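Local coordinates for protein PlyP35 (Listeria phage P35, PDB 6S3Y) that probably binds the Listeria cell wall as the C-terminal targeting part of a phage endolysin, with two repeats of an SH3-related family, at residues I10-L23 / I82-L94. Numbering follows the deposited sequence.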
loop_
_atom_site.group_PDB
_atom_site.type_symbol
_atom_site.label_atom_id
_atom_site.label_comp_id
_atom_site.label_asym_id
_atom_site.label_seq_id
_atom_site.Cartn_x
_atom_site.Cartn_y
_atom_site.Cartn_z
ATOM N N ILE A 10 10.382 3.884 -0.115
ATOM C CA ILE A 10 8.961 3.495 -0.284
ATOM C C ILE A 10 8.725 3.341 -1.800
ATOM O O ILE A 10 9.175 4.215 -2.579
ATOM C CB ILE A 10 8.027 4.495 0.416
ATOM C CG1 ILE A 10 7.801 4.111 1.884
ATOM C CG2 ILE A 10 6.680 4.603 -0.309
ATOM C CD1 ILE A 10 9.062 3.894 2.677
ATOM N N LYS A 11 8.060 2.262 -2.194
ATOM C CA LYS A 11 7.878 1.904 -3.631
ATOM C C LYS A 11 7.057 2.970 -4.359
ATOM O O LYS A 11 6.261 3.702 -3.714
ATOM C CB LYS A 11 7.222 0.537 -3.794
ATOM C CG LYS A 11 8.077 -0.632 -3.341
ATOM C CD LYS A 11 7.312 -1.960 -3.463
ATOM C CE LYS A 11 8.204 -3.139 -3.179
ATOM N NZ LYS A 11 7.445 -4.396 -3.086
ATOM N N ASP A 12 7.199 2.984 -5.681
ATOM C CA ASP A 12 6.487 3.905 -6.600
ATOM C C ASP A 12 5.172 3.263 -7.051
ATOM O O ASP A 12 4.775 3.474 -8.238
ATOM C CB ASP A 12 7.395 4.204 -7.809
ATOM C CG ASP A 12 6.918 5.402 -8.619
ATOM O OD1 ASP A 12 6.500 6.408 -7.995
ATOM O OD2 ASP A 12 6.923 5.272 -9.841
ATOM N N VAL A 13 4.481 2.539 -6.155
ATOM C CA VAL A 13 3.279 1.714 -6.524
ATOM C C VAL A 13 2.104 1.982 -5.573
ATOM O O VAL A 13 2.323 2.472 -4.414
ATOM C CB VAL A 13 3.618 0.216 -6.543
ATOM C CG1 VAL A 13 4.808 -0.074 -7.460
ATOM C CG2 VAL A 13 3.870 -0.326 -5.131
ATOM N N GLY A 14 0.901 1.687 -6.061
ATOM C CA GLY A 14 -0.306 1.420 -5.246
ATOM C C GLY A 14 -0.497 -0.070 -5.069
ATOM O O GLY A 14 -0.074 -0.858 -5.941
ATOM N N TYR A 15 -1.155 -0.472 -3.983
ATOM C CA TYR A 15 -1.205 -1.883 -3.544
ATOM C C TYR A 15 -2.601 -2.440 -3.841
ATOM O O TYR A 15 -3.560 -2.041 -3.180
ATOM C CB TYR A 15 -0.782 -1.954 -2.072
ATOM C CG TYR A 15 0.608 -1.422 -1.887
ATOM C CD1 TYR A 15 1.715 -2.221 -2.119
ATOM C CD2 TYR A 15 0.806 -0.089 -1.577
ATOM C CE1 TYR A 15 2.991 -1.704 -2.009
ATOM C CE2 TYR A 15 2.089 0.437 -1.462
ATOM C CZ TYR A 15 3.181 -0.377 -1.681
ATOM O OH TYR A 15 4.448 0.131 -1.600
ATOM N N PHE A 16 -2.690 -3.300 -4.848
ATOM C CA PHE A 16 -3.934 -4.022 -5.222
ATOM C C PHE A 16 -3.859 -5.398 -4.569
ATOM O O PHE A 16 -3.188 -6.300 -5.116
ATOM C CB PHE A 16 -4.064 -4.042 -6.743
ATOM C CG PHE A 16 -5.358 -4.546 -7.320
ATOM C CD1 PHE A 16 -6.560 -3.893 -7.068
ATOM C CD2 PHE A 16 -5.361 -5.635 -8.169
ATOM C CE1 PHE A 16 -7.731 -4.322 -7.671
ATOM C CE2 PHE A 16 -6.538 -6.073 -8.765
ATOM C CZ PHE A 16 -7.710 -5.408 -8.513
ATOM N N GLN A 17 -4.426 -5.516 -3.372
ATOM C CA GLN A 17 -4.230 -6.692 -2.476
ATOM C C GLN A 17 -5.340 -7.713 -2.708
ATOM O O GLN A 17 -6.406 -7.325 -3.230
ATOM C CB GLN A 17 -4.199 -6.223 -1.006
ATOM C CG GLN A 17 -3.096 -5.221 -0.672
ATOM C CD GLN A 17 -1.704 -5.763 -0.939
ATOM O OE1 GLN A 17 -1.072 -5.446 -1.959
ATOM N NE2 GLN A 17 -1.230 -6.607 -0.033
ATOM N N ASP A 18 -5.126 -8.971 -2.314
ATOM C CA ASP A 18 -6.133 -10.049 -2.499
ATOM C C ASP A 18 -7.269 -9.888 -1.481
ATOM O O ASP A 18 -8.278 -10.595 -1.631
ATOM C CB ASP A 18 -5.486 -11.436 -2.465
ATOM C CG ASP A 18 -4.803 -11.814 -1.162
ATOM O OD1 ASP A 18 -4.614 -10.946 -0.301
ATOM O OD2 ASP A 18 -4.443 -12.993 -1.029
ATOM N N LYS A 19 -7.126 -8.990 -0.509
ATOM C CA LYS A 19 -8.137 -8.691 0.534
ATOM C C LYS A 19 -8.138 -7.204 0.793
ATOM O O LYS A 19 -7.094 -6.573 0.602
ATOM C CB LYS A 19 -7.750 -9.337 1.861
ATOM C CG LYS A 19 -7.550 -10.830 1.814
ATOM C CD LYS A 19 -6.825 -11.382 2.990
ATOM C CE LYS A 19 -6.499 -12.836 2.760
ATOM N NZ LYS A 19 -5.877 -13.404 3.980
ATOM N N PRO A 20 -9.251 -6.618 1.269
ATOM C CA PRO A 20 -9.281 -5.194 1.611
ATOM C C PRO A 20 -8.654 -4.915 2.991
ATOM O O PRO A 20 -9.312 -4.353 3.834
ATOM C CB PRO A 20 -10.770 -4.867 1.584
ATOM C CG PRO A 20 -11.418 -6.157 2.049
ATOM C CD PRO A 20 -10.559 -7.262 1.482
ATOM N N GLN A 21 -7.389 -5.292 3.160
ATOM C CA GLN A 21 -6.631 -5.118 4.423
ATOM C C GLN A 21 -5.146 -5.091 4.046
ATOM O O GLN A 21 -4.775 -5.715 3.036
ATOM C CB GLN A 21 -6.977 -6.239 5.431
ATOM C CG GLN A 21 -6.857 -7.654 4.856
ATOM C CD GLN A 21 -7.420 -8.836 5.632
ATOM O OE1 GLN A 21 -8.625 -9.060 5.687
ATOM N NE2 GLN A 21 -6.524 -9.674 6.151
ATOM N N PHE A 22 -4.326 -4.392 4.833
ATOM C CA PHE A 22 -2.868 -4.308 4.626
ATOM C C PHE A 22 -2.138 -5.451 5.319
ATOM O O PHE A 22 -1.051 -5.813 4.845
ATOM C CB PHE A 22 -2.413 -2.931 5.068
ATOM C CG PHE A 22 -2.858 -1.836 4.142
ATOM C CD1 PHE A 22 -2.340 -1.739 2.854
ATOM C CD2 PHE A 22 -3.800 -0.923 4.548
ATOM C CE1 PHE A 22 -2.738 -0.717 2.022
ATOM C CE2 PHE A 22 -4.198 0.098 3.714
ATOM C CZ PHE A 22 -3.652 0.205 2.458
ATOM N N LEU A 23 -2.693 -6.002 6.390
ATOM C CA LEU A 23 -2.083 -7.129 7.159
ATOM C C LEU A 23 -2.595 -8.453 6.578
ATOM O O LEU A 23 -3.821 -8.548 6.326
ATOM C CB LEU A 23 -2.484 -6.986 8.635
ATOM C CG LEU A 23 -2.046 -8.115 9.577
ATOM C CD1 LEU A 23 -0.572 -8.113 9.801
ATOM C CD2 LEU A 23 -2.768 -8.066 10.924
ATOM N N ILE A 82 -3.878 5.357 -10.729
ATOM C CA ILE A 82 -3.204 4.979 -9.459
ATOM C C ILE A 82 -2.353 6.144 -8.955
ATOM O O ILE A 82 -1.539 6.718 -9.729
ATOM C CB ILE A 82 -2.407 3.677 -9.625
ATOM C CG1 ILE A 82 -3.327 2.543 -10.064
ATOM C CG2 ILE A 82 -1.650 3.332 -8.356
ATOM C CD1 ILE A 82 -4.630 2.458 -9.243
ATOM N N ASN A 83 -2.547 6.470 -7.685
ATOM C CA ASN A 83 -1.730 7.416 -6.878
ATOM C C ASN A 83 -0.898 6.599 -5.890
ATOM O O ASN A 83 -1.448 6.139 -4.869
ATOM C CB ASN A 83 -2.647 8.441 -6.207
ATOM C CG ASN A 83 -1.897 9.388 -5.308
ATOM O OD1 ASN A 83 -1.055 10.130 -5.774
ATOM N ND2 ASN A 83 -2.168 9.356 -4.018
ATOM N N ALA A 84 0.355 6.367 -6.209
ATOM C CA ALA A 84 1.287 5.555 -5.406
ATOM C C ALA A 84 1.607 6.265 -4.078
ATOM O O ALA A 84 1.970 7.419 -4.107
ATOM C CB ALA A 84 2.525 5.227 -6.201
ATOM N N HIS A 85 1.513 5.529 -2.981
ATOM C CA HIS A 85 1.998 5.936 -1.625
ATOM C C HIS A 85 1.918 4.713 -0.726
ATOM O O HIS A 85 1.280 3.710 -1.121
ATOM C CB HIS A 85 1.217 7.128 -1.050
ATOM C CG HIS A 85 -0.096 6.785 -0.425
ATOM N ND1 HIS A 85 -1.300 7.060 -1.055
ATOM C CD2 HIS A 85 -0.418 6.181 0.754
ATOM C CE1 HIS A 85 -2.301 6.686 -0.279
ATOM N NE2 HIS A 85 -1.785 6.136 0.819
ATOM N N ALA A 86 2.568 4.768 0.418
ATOM C CA ALA A 86 2.530 3.674 1.406
ATOM C C ALA A 86 1.999 4.233 2.724
ATOM O O ALA A 86 1.536 5.413 2.769
ATOM C CB ALA A 86 3.902 3.068 1.518
ATOM N N PHE A 87 2.075 3.444 3.783
ATOM C CA PHE A 87 1.626 3.817 5.135
ATOM C C PHE A 87 2.628 3.253 6.133
ATOM O O PHE A 87 3.254 2.211 5.822
ATOM C CB PHE A 87 0.257 3.235 5.455
ATOM C CG PHE A 87 -0.933 3.955 4.876
ATOM C CD1 PHE A 87 -1.138 5.298 5.118
ATOM C CD2 PHE A 87 -1.880 3.258 4.139
ATOM C CE1 PHE A 87 -2.259 5.940 4.631
ATOM C CE2 PHE A 87 -3.010 3.906 3.658
ATOM C CZ PHE A 87 -3.198 5.248 3.890
ATOM N N CYS A 88 2.727 3.880 7.313
ATOM C CA CYS A 88 3.203 3.182 8.535
ATOM C C CYS A 88 2.175 3.400 9.639
ATOM O O CYS A 88 1.415 4.427 9.609
ATOM C CB CYS A 88 4.603 3.620 8.940
ATOM S SG CYS A 88 4.750 5.407 9.176
ATOM N N TRP A 89 2.116 2.456 10.578
ATOM C CA TRP A 89 1.066 2.432 11.619
ATOM C C TRP A 89 1.709 2.380 13.006
ATOM O O TRP A 89 2.757 1.729 13.148
ATOM C CB TRP A 89 0.181 1.204 11.408
ATOM C CG TRP A 89 -0.708 1.239 10.191
ATOM C CD1 TRP A 89 -2.011 1.604 10.139
ATOM C CD2 TRP A 89 -0.369 0.765 8.871
ATOM N NE1 TRP A 89 -2.508 1.411 8.885
ATOM C CE2 TRP A 89 -1.526 0.898 8.084
ATOM C CE3 TRP A 89 0.791 0.241 8.279
ATOM C CZ2 TRP A 89 -1.566 0.539 6.736
ATOM C CZ3 TRP A 89 0.753 -0.121 6.949
ATOM C CH2 TRP A 89 -0.405 0.021 6.192
ATOM N N ASP A 90 1.030 2.933 14.004
ATOM C CA ASP A 90 1.578 2.924 15.386
ATOM C C ASP A 90 1.279 1.591 16.049
ATOM O O ASP A 90 1.648 1.437 17.192
ATOM C CB ASP A 90 1.074 4.091 16.199
ATOM C CG ASP A 90 -0.356 4.023 16.660
ATOM O OD1 ASP A 90 -1.145 3.248 16.085
ATOM O OD2 ASP A 90 -0.660 4.805 17.561
ATOM N N ASN A 91 0.696 0.629 15.339
ATOM C CA ASN A 91 0.618 -0.757 15.876
ATOM C C ASN A 91 0.570 -1.777 14.741
ATOM O O ASN A 91 0.310 -1.391 13.596
ATOM C CB ASN A 91 -0.535 -0.871 16.874
ATOM C CG ASN A 91 -1.870 -1.031 16.206
ATOM O OD1 ASN A 91 -2.096 -2.017 15.526
ATOM N ND2 ASN A 91 -2.744 -0.075 16.405
ATOM N N LYS A 92 0.777 -3.052 15.059
ATOM C CA LYS A 92 1.068 -4.116 14.071
ATOM C C LYS A 92 -0.223 -4.706 13.471
ATOM O O LYS A 92 -0.104 -5.678 12.732
ATOM C CB LYS A 92 1.965 -5.139 14.749
ATOM C CG LYS A 92 3.262 -4.559 15.263
ATOM C CD LYS A 92 4.213 -5.576 15.799
ATOM C CE LYS A 92 5.475 -4.955 16.352
ATOM N NZ LYS A 92 6.409 -6.005 16.809
ATOM N N LYS A 93 -1.386 -4.130 13.754
ATOM C CA LYS A 93 -2.659 -4.539 13.112
ATOM C C LYS A 93 -2.747 -3.918 11.707
ATOM O O LYS A 93 -3.484 -4.480 10.853
ATOM C CB LYS A 93 -3.837 -4.097 13.971
ATOM C CG LYS A 93 -3.938 -4.776 15.333
ATOM C CD LYS A 93 -5.312 -4.436 15.974
ATOM C CE LYS A 93 -5.297 -3.920 17.412
ATOM N NZ LYS A 93 -4.351 -4.686 18.260
ATOM N N LEU A 94 -2.023 -2.804 11.478
ATOM C CA LEU A 94 -1.972 -2.108 10.163
ATOM C C LEU A 94 -3.404 -1.731 9.775
ATOM O O LEU A 94 -3.788 -1.969 8.640
ATOM C CB LEU A 94 -1.327 -2.988 9.085
ATOM C CG LEU A 94 -0.008 -3.680 9.453
ATOM C CD1 LEU A 94 0.673 -4.255 8.224
ATOM C CD2 LEU A 94 0.981 -2.729 10.136
HETATM O O HOH W 1 -5.761 -2.820 6.828
HETATM O O HOH W 2 -4.802 -4.838 8.099
#
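F22, F87 and W89 form an aromatic cluster. F87 turns its edge to the face of F22 in an offset edge-to-face pair (planes at 79°, centroids 5.7 Å apart). W89 meets F22 obliquely, CZ2 lying 3.5 Å from F22 CD2; its own ring has L94 CA over one face and F87 CB over the opposite one. With CG of F22 anti to its carbonyl carbon (chi1 -71°), the ring leaves the backbone toward both partners.

Among apolar pairs, I10 CG2 packs on A86 CB at 3.7 Å, and L23 CB meets L94 CB at 4.2 Å.

L23 also lies against a carbonyl, its CB 3.5 Å from K93 O. The edge of the Y15 ring faces H85 O in its plane, CE2 to O 3.4 Å. A84 CB abuts the V13 backbone, where the one direct bond, H85 N to V13 O, is weak (3.5 Å). Two waters bridge the loops: one accepts from F22 N and donates to L94 O, the other joins L23 N to K93 O. An Asx turn, K93 N to N91 OD1, lies within the type I turn N91-L94.

Segments 13-17 and 85-89 run at 69°, 6.7 Å apart at closest approach of their axes. The buried contact joins strands 6-17 and 78-89, which fall in the two family repeats; strand 27-32 flanks V13 and I82, strand 99-103 I10 and H85, and F117 touches L23 and L94.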